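Local coordinates for protein cyclase (Streptomyces sp. R1128, PDB 3TFZ) that probably cyclises and aromatises a poly-beta-ketone intermediate of the R1128 polyketide pathway, working as an aromatase/cyclase of helix-grip fold, at residues H9-A14 with A148-V153; P16-W21 with A74-A79; V52-D57 with W65-D70; G94-F99 with T106-T111. One frame throughout, in Å; residues are numbered along the deposited sequence.

Contact 1: H9-A14 with A148-V153; sequences HTVTVA and ADLNAV
Leu-150 of the long helix reaches toward the strand with one methyl: its CD1 lies 3.4 Å from His-9 CB and 3.6 Å from Thr-10 N, a single branch touching both side chain and backbone. Val-11 packs beside it. Its CG1 stands 4.2 Å from Leu-150 CB and 3.8 Å from Leu-150 O, while its CG2 meets Asn-151 OD1 at 3.7 Å, the two side chains crossing at about a right angle. No hydrogen bond joins the two segments; the contact is van der Waals packing, and the short axes run 14° and 8.6 Å apart. The CG of Leu-150 sits anti to its carbonyl carbon (chi1 -80°), which sends the branch off the helix toward the strand. His-9 begins toward the helix at CB, but its ring leads away, and NE2 finds Glu-143 on an earlier turn of the same helix. On the side of the strand turned from the helix, Thr-10 OG1 bonds to Leu-108 O, tying 9-13 to its neighbour 105-116. As in other helix-grip proteins, helix 131-164 lies along strand 5-13 on the concave side of the sheet, where Leu-150 and Val-153 also touch Trp-96 of strand 89-100.

Contact 2: P16-W21 with A74-A79; sequences PADLVW and ARRVIA
In the helix-grip fold, a short helix after the first strand packs near one end of the sheet, and here Arg-76 and Trp-21 join helix 17-25 to the start of strand 77-82. Arg-76 extends from CG to NE and presents its guanidinium to the first turn of the helix. Arg-76 NH1 donates to Asp-18 OD1 at 2.6 Å with an N-H...O angle of 159°; the oxygen lies in the guanidinium plane and is met nearly along its C-O axis. NH2 adds a weak bond to the same OD1, so one carboxylate oxygen takes both donors of this salt bridge, the two planes turned 41° apart. Ala-17 CB lies over one face of the guanidinium, above its centre, 3.6 Å from Arg-76 CZ. Arg-76 and Val-77 both face Asp-72, a G1 beta bulge where strand 61-72 turns into strand 77-82, and Arg-76 takes the positive phi of such a bulge. With an alanine in place of this arginine, Asp-18 would probably lose its charge partner here and the methyl of Ala-17 the flat group lying against it. Further along the helix, Trp-21 points its six-membered ring at the strand, CG anti to the backbone N (chi1 175°). Trp-21 CH2 lies 3.5 Å from Ile-78 CG1, while Val-77 O stands at the ring edge, near its plane, 3.7 Å from the same CH2. The backbone of Arg-76 also comes close, its C 4.0 Å from Trp-21 CZ3. Leu-71 touches both Trp-21 and Ile-78, and Ala-17 and Val-20 pack on Thr-106 of strand 105-116.

Contact 3: V52-D57 with W65-D70; sequences VRLHVD and WTSRRD
The indole of Trp-65 meets two aliphatic side chains of the partner strand, both at an oblique slant: Leu-54 CD1 lies 3.5 Å from NE1 at the pyrrole end, and Val-56 CG2 lies 3.5 Å from CZ2 on the six-membered ring. The guanidinium of Arg-53, on a chain bent at chi2 and chi3, stands oblique to Trp-65 O and Thr-66 OG1 without being the part that touches them, and its NE bonds to Thr-64 OG1. These groups belong to a beta hairpin, strands 49-58 and 61-72, antiparallel neighbours in the curved sheet of the helix-grip fold. Val-52 with Ser-67 and Leu-54 with Trp-65 are hydrogen-bonded pairs, and Arg-53 with Thr-66 between them is a non-hydrogen-bonded pair. Val-52, Leu-54, Trp-65 and Ser-67 share one face, Arg-53 and Thr-66 the other. Trp-65 keeps CG between the backbone N and the carbonyl carbon (chi1 61°), which swings the ring across to Leu-54 and Val-56. Trp-65 NE1 and Ser-67 OG each bond to an oxygen of a bound cyclohexylpropylsulfonate, probably from the crystallisation liquor, consistent with this face lining a pocket. Next to them Val-52 CG1 packs 4.2 Å from Arg-69 CD, whose guanidinium is held by Gln-50, Tyr-30 and Leu-24 O. On the Thr-66 face, Arg-53 touches the partner strand with CD, 3.1 Å from Trp-65 O.

Contact 4: G94-F99 with T106-T111; sequences GEWRAF and TQLVLT
Trp-96 and Leu-110, a non-hydrogen-bonded pair, meet with the isobutyl group laid over one face of the indole. Leu-110 CD1 stands 3.9 Å from the centroid of the six-membered ring and 16° off its normal, a CH-pi contact, while CD2 lies 3.8 Å from Trp-96 CH2. Leu-108 CD1 comes obliquely to Trp-96 CE3 at 4.0 Å, and also approaches Ala-98 CB. Replacing Trp-96 by an alanine would probably open a gap between Leu-108, Leu-110 and Val-153 of helix 131-164, which packs on the ring.

On the opposite face of the sheet, with Phe-99 and Val-109, Arg-97 is stretched from CG to NE and carries Thr-111 CG2 over the centre of its guanidinium, 3.9 Å from CZ, the side chains crossing at about a right angle. Arg-97 NE donates to Glu-95 OE1 at 2.8 Å, meeting that oxygen on the anti side, while NH1 bonds to Gln-107 OE1 and Thr-12 OG1 of the second subunit. Phe-99 turns its edge to Val-109, whose CG2 lies in the ring plane 4.0 Å from CE2, and its ring meets Phe-99 of the second subunit. Thr-111 has OG1 between its backbone N and carbonyl carbon (chi1 73°), where it accepts from Glu-95 N at 3.0 Å. Regular backbone pairing from Arg-97 to Phe-99 makes this an antiparallel beta hairpin in the Bet v 1-like helix-grip sheet, its outer face forming part of the dimer interface.

Contacts 3 and 4 are buried hairpins within one antiparallel sheet, on opposite sides of the chain's centre, and both combine backbone hydrogen bonds with side-chain packing. Contacts 1 and 2 are only partly buried and attach helices to that sheet: the first by van der Waals packing without a hydrogen bond between its segments, the second by a salt bridge together with an indole. Strand 105-116 pairs with strand 5-13, so contacts 1 and 4 share a border, and both reach the second subunit. Strand 77-82 of contact 2 lies between the two hairpins, bonded to 61-72 and 89-100. Trp-65 and Ser-67 of contact 3 bond to a sulfonate, and Leu-110 of contact 4 lies near one too, consistent with a shared pocket face.

Contact 1: H9-A14 with A148-V153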
# COMPACT_ATOMS: atom_id res chain seq x y z
N HIS A 9 -1.97 -1.46 3.34
CA HIS A 9 -1.35 -2.05 2.13
C HIS A 9 -2.23 -1.62 0.96
O HIS A 9 -3.41 -1.36 1.19
CB HIS A 9 -1.24 -3.57 2.16
CG HIS A 9 -0.30 -4.10 3.20
ND1 HIS A 9 -0.60 -4.11 4.56
CD2 HIS A 9 0.93 -4.66 3.09
CE1 HIS A 9 0.40 -4.67 5.23
NE2 HIS A 9 1.33 -5.01 4.36
N THR A 10 -1.69 -1.60 -0.26
CA THR A 10 -2.47 -1.17 -1.40
C THR A 10 -2.02 -1.88 -2.66
O THR A 10 -0.88 -2.37 -2.71
CB THR A 10 -2.48 0.44 -1.55
OG1 THR A 10 -3.46 0.86 -2.45
CG2 THR A 10 -1.08 1.08 -1.90
N VAL A 11 -2.91 -1.86 -3.66
CA VAL A 11 -2.73 -2.37 -5.05
C VAL A 11 -3.64 -1.50 -5.94
O VAL A 11 -4.63 -0.90 -5.44
CB VAL A 11 -3.11 -3.85 -4.93
CG1 VAL A 11 -4.63 -4.30 -5.17
CG2 VAL A 11 -1.91 -4.85 -4.88
N THR A 12 -3.26 -1.35 -7.23
CA THR A 12 -3.95 -0.59 -8.25
C THR A 12 -4.65 -1.65 -9.03
O THR A 12 -3.98 -2.55 -9.54
CB THR A 12 -2.93 0.17 -9.15
OG1 THR A 12 -2.32 1.19 -8.39
CG2 THR A 12 -3.62 0.91 -10.24
N VAL A 13 -5.98 -1.59 -9.13
CA VAL A 13 -6.80 -2.62 -9.85
C VAL A 13 -7.18 -2.13 -11.26
O VAL A 13 -7.70 -0.99 -11.42
CB VAL A 13 -8.04 -3.01 -9.07
CG1 VAL A 13 -8.86 -4.24 -9.75
CG2 VAL A 13 -7.62 -3.42 -7.60
N ALA A 14 -6.87 -2.91 -12.30
CA ALA A 14 -7.21 -2.42 -13.64
C ALA A 14 -8.71 -2.74 -13.86
O ALA A 14 -9.02 -3.59 -14.67
CB ALA A 14 -6.31 -3.07 -14.73
N ALA A 148 -2.33 -11.34 0.18
CA ALA A 148 -3.08 -12.38 -0.48
C ALA A 148 -4.51 -11.92 -0.76
O ALA A 148 -5.01 -12.13 -1.87
CB ALA A 148 -3.08 -13.72 0.37
N ASP A 149 -5.09 -11.17 0.18
CA ASP A 149 -6.46 -10.66 0.07
C ASP A 149 -6.60 -9.59 -1.01
O ASP A 149 -7.53 -9.58 -1.81
CB ASP A 149 -6.93 -10.10 1.47
CG ASP A 149 -7.39 -11.22 2.49
OD1 ASP A 149 -7.40 -12.45 2.15
OD2 ASP A 149 -7.73 -10.83 3.66
N LEU A 150 -5.75 -8.57 -0.90
CA LEU A 150 -5.62 -7.52 -1.94
C LEU A 150 -5.50 -8.12 -3.33
O LEU A 150 -6.20 -7.66 -4.18
CB LEU A 150 -4.42 -6.59 -1.62
CG LEU A 150 -4.64 -5.48 -0.58
CD1 LEU A 150 -3.32 -4.79 -0.17
CD2 LEU A 150 -5.66 -4.37 -1.02
N ASN A 151 -4.54 -9.03 -3.58
CA ASN A 151 -4.33 -9.75 -4.85
C ASN A 151 -5.56 -10.65 -5.31
O ASN A 151 -5.88 -10.75 -6.50
CB ASN A 151 -3.02 -10.57 -4.83
CG ASN A 151 -1.75 -9.66 -4.81
OD1 ASN A 151 -1.67 -8.53 -5.37
ND2 ASN A 151 -0.70 -10.22 -4.21
N ALA A 152 -6.24 -11.28 -4.37
CA ALA A 152 -7.48 -12.06 -4.61
C ALA A 152 -8.49 -11.11 -5.23
O ALA A 152 -9.09 -11.43 -6.27
CB ALA A 152 -8.01 -12.59 -3.32
N VAL A 153 -8.66 -9.93 -4.62
CA VAL A 153 -9.71 -9.01 -5.03
C VAL A 153 -9.40 -8.44 -6.44
O VAL A 153 -10.28 -8.32 -7.28
CB VAL A 153 -9.98 -7.88 -4.00
CG1 VAL A 153 -11.04 -6.88 -4.59
CG2 VAL A 153 -10.50 -8.43 -2.73

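Contact 2: P16-W21 with A74-A79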
# COMPACT_ATOMS: atom_id res chain seq x y z
N PRO A 16 -13.00 -0.70 -13.11
CA PRO A 16 -13.69 0.50 -12.48
C PRO A 16 -14.07 0.28 -10.99
O PRO A 16 -14.29 -0.85 -10.56
CB PRO A 16 -14.97 0.68 -13.36
CG PRO A 16 -14.67 -0.21 -14.75
CD PRO A 16 -13.88 -1.38 -14.09
N ALA A 17 -14.25 1.36 -10.23
CA ALA A 17 -14.35 1.30 -8.76
C ALA A 17 -15.62 0.62 -8.37
O ALA A 17 -15.64 -0.09 -7.41
CB ALA A 17 -14.19 2.71 -8.16
N ASP A 18 -16.68 0.79 -9.13
CA ASP A 18 -17.95 0.11 -8.96
C ASP A 18 -17.85 -1.42 -9.13
O ASP A 18 -18.50 -2.15 -8.40
CB ASP A 18 -19.05 0.72 -9.91
CG ASP A 18 -19.48 2.15 -9.48
OD1 ASP A 18 -19.08 2.65 -8.37
OD2 ASP A 18 -20.20 2.82 -10.22
N LEU A 19 -17.04 -1.91 -10.07
CA LEU A 19 -16.89 -3.33 -10.18
C LEU A 19 -16.10 -3.93 -8.97
O LEU A 19 -16.40 -5.05 -8.42
CB LEU A 19 -16.27 -3.62 -11.51
CG LEU A 19 -16.10 -5.12 -11.83
CD1 LEU A 19 -17.53 -5.77 -11.74
CD2 LEU A 19 -15.59 -5.14 -13.22
N VAL A 20 -15.11 -3.17 -8.51
CA VAL A 20 -14.36 -3.55 -7.34
C VAL A 20 -15.26 -3.57 -6.12
O VAL A 20 -15.09 -4.39 -5.28
CB VAL A 20 -13.18 -2.60 -7.15
CG1 VAL A 20 -12.43 -2.91 -5.87
CG2 VAL A 20 -12.21 -2.69 -8.36
N TRP A 21 -16.16 -2.59 -6.00
CA TRP A 21 -17.12 -2.55 -4.93
C TRP A 21 -17.93 -3.87 -4.95
O TRP A 21 -18.03 -4.54 -3.91
CB TRP A 21 -18.07 -1.33 -5.08
CG TRP A 21 -19.14 -1.43 -3.98
CD1 TRP A 21 -20.47 -1.75 -4.12
CD2 TRP A 21 -18.89 -1.30 -2.57
NE1 TRP A 21 -21.07 -1.79 -2.86
CE2 TRP A 21 -20.10 -1.58 -1.90
CE3 TRP A 21 -17.73 -0.96 -1.81
CZ2 TRP A 21 -20.21 -1.52 -0.49
CZ3 TRP A 21 -17.83 -0.90 -0.48
CH2 TRP A 21 -19.08 -1.13 0.18
N ALA A 74 -21.47 4.33 -0.85
CA ALA A 74 -21.40 5.70 -1.38
C ALA A 74 -19.99 6.18 -1.04
O ALA A 74 -19.31 6.84 -1.85
CB ALA A 74 -22.48 6.58 -0.77
N ARG A 75 -19.52 5.73 0.12
CA ARG A 75 -18.21 6.14 0.65
C ARG A 75 -17.07 5.22 0.02
O ARG A 75 -15.90 5.63 -0.05
CB ARG A 75 -18.35 6.36 2.22
CG ARG A 75 -17.23 7.00 2.94
CD ARG A 75 -17.52 8.27 3.83
NE ARG A 75 -18.54 7.83 4.71
CZ ARG A 75 -19.46 8.44 5.43
NH1 ARG A 75 -19.61 9.75 5.71
NH2 ARG A 75 -20.31 7.56 5.93
N ARG A 76 -17.49 4.10 -0.63
CA ARG A 76 -16.68 2.92 -1.08
C ARG A 76 -15.69 2.40 -0.01
O ARG A 76 -14.46 2.26 -0.28
CB ARG A 76 -15.94 3.10 -2.39
CG ARG A 76 -16.62 3.85 -3.49
CD ARG A 76 -15.56 4.17 -4.61
NE ARG A 76 -16.15 4.90 -5.71
CZ ARG A 76 -17.01 4.38 -6.57
NH1 ARG A 76 -17.40 3.15 -6.42
NH2 ARG A 76 -17.46 5.10 -7.57
N VAL A 77 -16.25 2.05 1.13
CA VAL A 77 -15.52 1.67 2.28
C VAL A 77 -16.30 0.50 2.98
O VAL A 77 -17.55 0.56 3.09
CB VAL A 77 -15.45 2.89 3.28
CG1 VAL A 77 -15.08 2.38 4.70
CG2 VAL A 77 -14.41 3.92 2.81
N ILE A 78 -15.59 -0.56 3.38
CA ILE A 78 -16.16 -1.56 4.26
C ILE A 78 -15.34 -1.53 5.50
O ILE A 78 -14.16 -1.84 5.42
CB ILE A 78 -16.20 -2.97 3.65
CG1 ILE A 78 -16.98 -3.01 2.30
CG2 ILE A 78 -16.76 -3.99 4.74
CD1 ILE A 78 -16.84 -4.31 1.53
N ALA A 79 -15.92 -1.04 6.62
CA ALA A 79 -15.34 -1.12 7.98
C ALA A 79 -15.63 -2.54 8.55
O ALA A 79 -16.76 -3.04 8.49
CB ALA A 79 -15.98 -0.04 8.93

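Contact 3: V52-D57 with W65-D70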
# COMPACT_ATOMS: atom_id res chain seq x y z
N VAL A 52 -20.59 -12.11 9.81
CA VAL A 52 -20.14 -13.19 8.94
C VAL A 52 -19.15 -14.07 9.68
O VAL A 52 -18.17 -13.61 10.26
CB VAL A 52 -19.63 -12.60 7.50
CG1 VAL A 52 -18.20 -12.61 7.41
CG2 VAL A 52 -20.09 -13.40 6.39
N ARG A 53 -19.42 -15.36 9.65
CA ARG A 53 -18.51 -16.36 10.15
C ARG A 53 -17.54 -16.91 9.05
O ARG A 53 -17.97 -17.26 8.00
CB ARG A 53 -19.33 -17.45 10.79
CG ARG A 53 -18.56 -18.64 11.14
CD ARG A 53 -17.37 -18.20 11.80
NE ARG A 53 -16.92 -19.14 12.84
CZ ARG A 53 -17.68 -19.55 13.83
NH1 ARG A 53 -18.96 -19.21 13.80
NH2 ARG A 53 -17.16 -20.36 14.78
N LEU A 54 -16.23 -16.93 9.31
CA LEU A 54 -15.20 -17.25 8.29
C LEU A 54 -14.28 -18.35 8.76
O LEU A 54 -13.76 -18.29 9.83
CB LEU A 54 -14.40 -15.99 7.94
CG LEU A 54 -15.15 -14.86 7.18
CD1 LEU A 54 -14.73 -13.45 7.52
CD2 LEU A 54 -15.01 -15.08 5.69
N HIS A 55 -14.04 -19.33 7.93
CA HIS A 55 -12.97 -20.38 8.10
C HIS A 55 -11.87 -20.07 7.08
O HIS A 55 -12.13 -20.06 5.90
CB HIS A 55 -13.52 -21.87 7.95
CG HIS A 55 -14.62 -22.19 8.91
ND1 HIS A 55 -15.85 -21.54 8.87
CD2 HIS A 55 -14.63 -22.98 10.01
CE1 HIS A 55 -16.57 -21.96 9.90
NE2 HIS A 55 -15.87 -22.84 10.59
N VAL A 56 -10.66 -19.84 7.60
CA VAL A 56 -9.51 -19.31 6.85
C VAL A 56 -8.24 -20.07 7.31
O VAL A 56 -7.91 -20.01 8.49
CB VAL A 56 -9.30 -17.80 7.04
CG1 VAL A 56 -8.11 -17.26 6.19
CG2 VAL A 56 -10.65 -16.98 6.76
N ASP A 57 -7.54 -20.76 6.40
CA ASP A 57 -6.21 -21.22 6.83
C ASP A 57 -5.14 -20.13 6.99
O ASP A 57 -4.86 -19.37 6.07
CB ASP A 57 -5.70 -22.48 6.11
CG ASP A 57 -6.12 -22.51 4.71
OD1 ASP A 57 -5.68 -21.57 4.01
OD2 ASP A 57 -6.90 -23.43 4.35
N TRP A 65 -13.07 -17.09 12.64
CA TRP A 65 -13.46 -15.85 13.26
C TRP A 65 -14.77 -15.35 12.70
O TRP A 65 -15.30 -15.84 11.69
CB TRP A 65 -12.34 -14.75 13.17
CG TRP A 65 -11.96 -14.36 11.81
CD1 TRP A 65 -12.70 -13.60 10.93
CD2 TRP A 65 -10.76 -14.76 11.09
NE1 TRP A 65 -12.04 -13.49 9.71
CE2 TRP A 65 -10.86 -14.19 9.77
CE3 TRP A 65 -9.62 -15.53 11.44
CZ2 TRP A 65 -9.82 -14.29 8.83
CZ3 TRP A 65 -8.61 -15.68 10.47
CH2 TRP A 65 -8.71 -15.06 9.19
N THR A 66 -15.28 -14.33 13.38
CA THR A 66 -16.54 -13.67 13.10
C THR A 66 -16.30 -12.17 12.94
O THR A 66 -15.81 -11.59 13.85
CB THR A 66 -17.50 -13.91 14.28
OG1 THR A 66 -18.02 -15.22 14.17
CG2 THR A 66 -18.68 -12.96 14.25
N SER A 67 -16.68 -11.56 11.82
CA SER A 67 -16.65 -10.10 11.74
C SER A 67 -17.92 -9.46 11.42
O SER A 67 -18.77 -10.01 10.65
CB SER A 67 -15.65 -9.57 10.71
OG SER A 67 -15.88 -10.33 9.59
N ARG A 68 -18.04 -8.25 11.99
CA ARG A 68 -19.09 -7.31 11.62
C ARG A 68 -18.54 -6.41 10.55
O ARG A 68 -17.54 -5.71 10.78
CB ARG A 68 -19.62 -6.54 12.79
CG ARG A 68 -20.78 -5.59 12.35
CD ARG A 68 -21.27 -4.63 13.48
NE ARG A 68 -22.30 -5.38 14.22
CZ ARG A 68 -23.60 -5.34 13.89
NH1 ARG A 68 -24.01 -4.51 12.89
NH2 ARG A 68 -24.50 -6.07 14.57
N ARG A 69 -19.13 -6.52 9.35
CA ARG A 69 -18.80 -5.61 8.18
C ARG A 69 -19.85 -4.54 8.02
O ARG A 69 -21.04 -4.88 7.86
CB ARG A 69 -18.67 -6.38 6.86
CG ARG A 69 -17.53 -7.49 6.95
CD ARG A 69 -17.80 -8.68 6.02
NE ARG A 69 -18.40 -8.40 4.65
CZ ARG A 69 -17.70 -8.09 3.56
NH1 ARG A 69 -16.37 -8.00 3.61
NH2 ARG A 69 -18.34 -7.88 2.40
N ASP A 70 -19.43 -3.28 8.08
CA ASP A 70 -20.34 -2.17 7.87
C ASP A 70 -20.06 -1.70 6.49
O ASP A 70 -18.98 -1.22 6.24
CB ASP A 70 -20.11 -1.08 8.91
CG ASP A 70 -20.61 -1.53 10.37
OD1 ASP A 70 -21.78 -2.06 10.48
OD2 ASP A 70 -19.85 -1.40 11.41

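Contact 4: G94-F99 with T106-T111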
# COMPACT_ATOMS: atom_id res chain seq x y z
N GLY A 94 -10.38 -2.70 10.90
CA GLY A 94 -9.81 -2.02 9.75
C GLY A 94 -10.86 -1.58 8.74
O GLY A 94 -12.07 -1.56 9.01
N GLU A 95 -10.39 -1.25 7.53
CA GLU A 95 -11.21 -0.85 6.43
C GLU A 95 -10.71 -1.39 5.13
O GLU A 95 -9.52 -1.43 4.93
CB GLU A 95 -11.26 0.73 6.33
CG GLU A 95 -12.02 1.25 7.40
CD GLU A 95 -12.25 2.79 7.33
OE1 GLU A 95 -11.66 3.52 6.45
OE2 GLU A 95 -13.02 3.27 8.22
N TRP A 96 -11.63 -1.69 4.21
CA TRP A 96 -11.33 -1.70 2.76
C TRP A 96 -11.75 -0.34 2.24
O TRP A 96 -12.81 0.08 2.61
CB TRP A 96 -12.21 -2.68 2.01
CG TRP A 96 -11.94 -4.10 2.27
CD1 TRP A 96 -12.61 -4.88 3.13
CD2 TRP A 96 -10.94 -4.98 1.61
NE1 TRP A 96 -12.10 -6.16 3.10
CE2 TRP A 96 -11.13 -6.27 2.13
CE3 TRP A 96 -9.97 -4.79 0.60
CZ2 TRP A 96 -10.36 -7.41 1.72
CZ3 TRP A 96 -9.18 -5.96 0.14
CH2 TRP A 96 -9.40 -7.23 0.72
N ARG A 97 -10.93 0.27 1.36
CA ARG A 97 -11.22 1.52 0.71
C ARG A 97 -10.81 1.40 -0.78
O ARG A 97 -9.67 1.14 -1.07
CB ARG A 97 -10.40 2.64 1.33
CG ARG A 97 -10.48 2.77 2.92
CD ARG A 97 -9.24 3.55 3.43
NE ARG A 97 -9.31 3.76 4.88
CZ ARG A 97 -8.40 4.36 5.63
NH1 ARG A 97 -7.31 4.86 5.08
NH2 ARG A 97 -8.60 4.49 6.93
N ALA A 98 -11.73 1.71 -1.70
CA ALA A 98 -11.57 1.68 -3.13
C ALA A 98 -11.66 3.12 -3.63
O ALA A 98 -12.66 3.70 -3.47
CB ALA A 98 -12.72 0.88 -3.74
N PHE A 99 -10.64 3.69 -4.25
CA PHE A 99 -10.70 5.02 -4.78
C PHE A 99 -10.72 4.96 -6.32
O PHE A 99 -10.02 4.17 -6.92
CB PHE A 99 -9.50 5.78 -4.32
CG PHE A 99 -9.38 5.90 -2.79
CD1 PHE A 99 -9.86 7.00 -2.15
CD2 PHE A 99 -8.61 5.00 -2.05
CE1 PHE A 99 -9.74 7.10 -0.79
CE2 PHE A 99 -8.46 5.12 -0.78
CZ PHE A 99 -9.03 6.22 -0.11
N THR A 106 -8.65 1.61 -10.27
CA THR A 106 -9.14 1.84 -8.93
C THR A 106 -7.91 1.66 -8.05
O THR A 106 -7.19 0.72 -8.19
CB THR A 106 -10.21 0.75 -8.59
OG1 THR A 106 -11.31 0.88 -9.44
CG2 THR A 106 -10.78 0.79 -7.19
N GLN A 107 -7.71 2.53 -7.08
CA GLN A 107 -6.75 2.26 -6.02
C GLN A 107 -7.48 1.45 -4.90
O GLN A 107 -8.51 1.89 -4.37
CB GLN A 107 -6.24 3.58 -5.45
CG GLN A 107 -4.97 3.51 -4.54
CD GLN A 107 -3.75 3.25 -5.34
OE1 GLN A 107 -3.39 3.99 -6.25
NE2 GLN A 107 -3.08 2.16 -5.02
N LEU A 108 -6.91 0.32 -4.52
CA LEU A 108 -7.52 -0.57 -3.52
C LEU A 108 -6.64 -0.59 -2.22
O LEU A 108 -5.47 -0.92 -2.25
CB LEU A 108 -7.76 -2.02 -4.09
CG LEU A 108 -8.46 -2.96 -3.08
CD1 LEU A 108 -9.93 -2.48 -2.69
CD2 LEU A 108 -8.57 -4.36 -3.64
N VAL A 109 -7.26 -0.24 -1.11
CA VAL A 109 -6.64 -0.21 0.17
C VAL A 109 -7.33 -1.11 1.24
O VAL A 109 -8.54 -1.16 1.38
CB VAL A 109 -6.56 1.25 0.70
CG1 VAL A 109 -5.79 1.32 2.08
CG2 VAL A 109 -5.84 2.13 -0.34
N LEU A 110 -6.46 -1.77 2.03
CA LEU A 110 -6.84 -2.63 3.14
C LEU A 110 -5.94 -2.20 4.36
O LEU A 110 -4.73 -2.20 4.23
CB LEU A 110 -6.64 -4.10 2.78
CG LEU A 110 -6.95 -5.09 3.90
CD1 LEU A 110 -8.35 -4.90 4.43
CD2 LEU A 110 -6.78 -6.51 3.41
N THR A 111 -6.60 -1.80 5.49
CA THR A 111 -5.98 -1.44 6.77
C THR A 111 -6.28 -2.52 7.79
O THR A 111 -7.23 -3.33 7.67
CB THR A 111 -6.35 -0.03 7.36
OG1 THR A 111 -7.65 -0.08 7.85
CG2 THR A 111 -6.33 1.14 6.34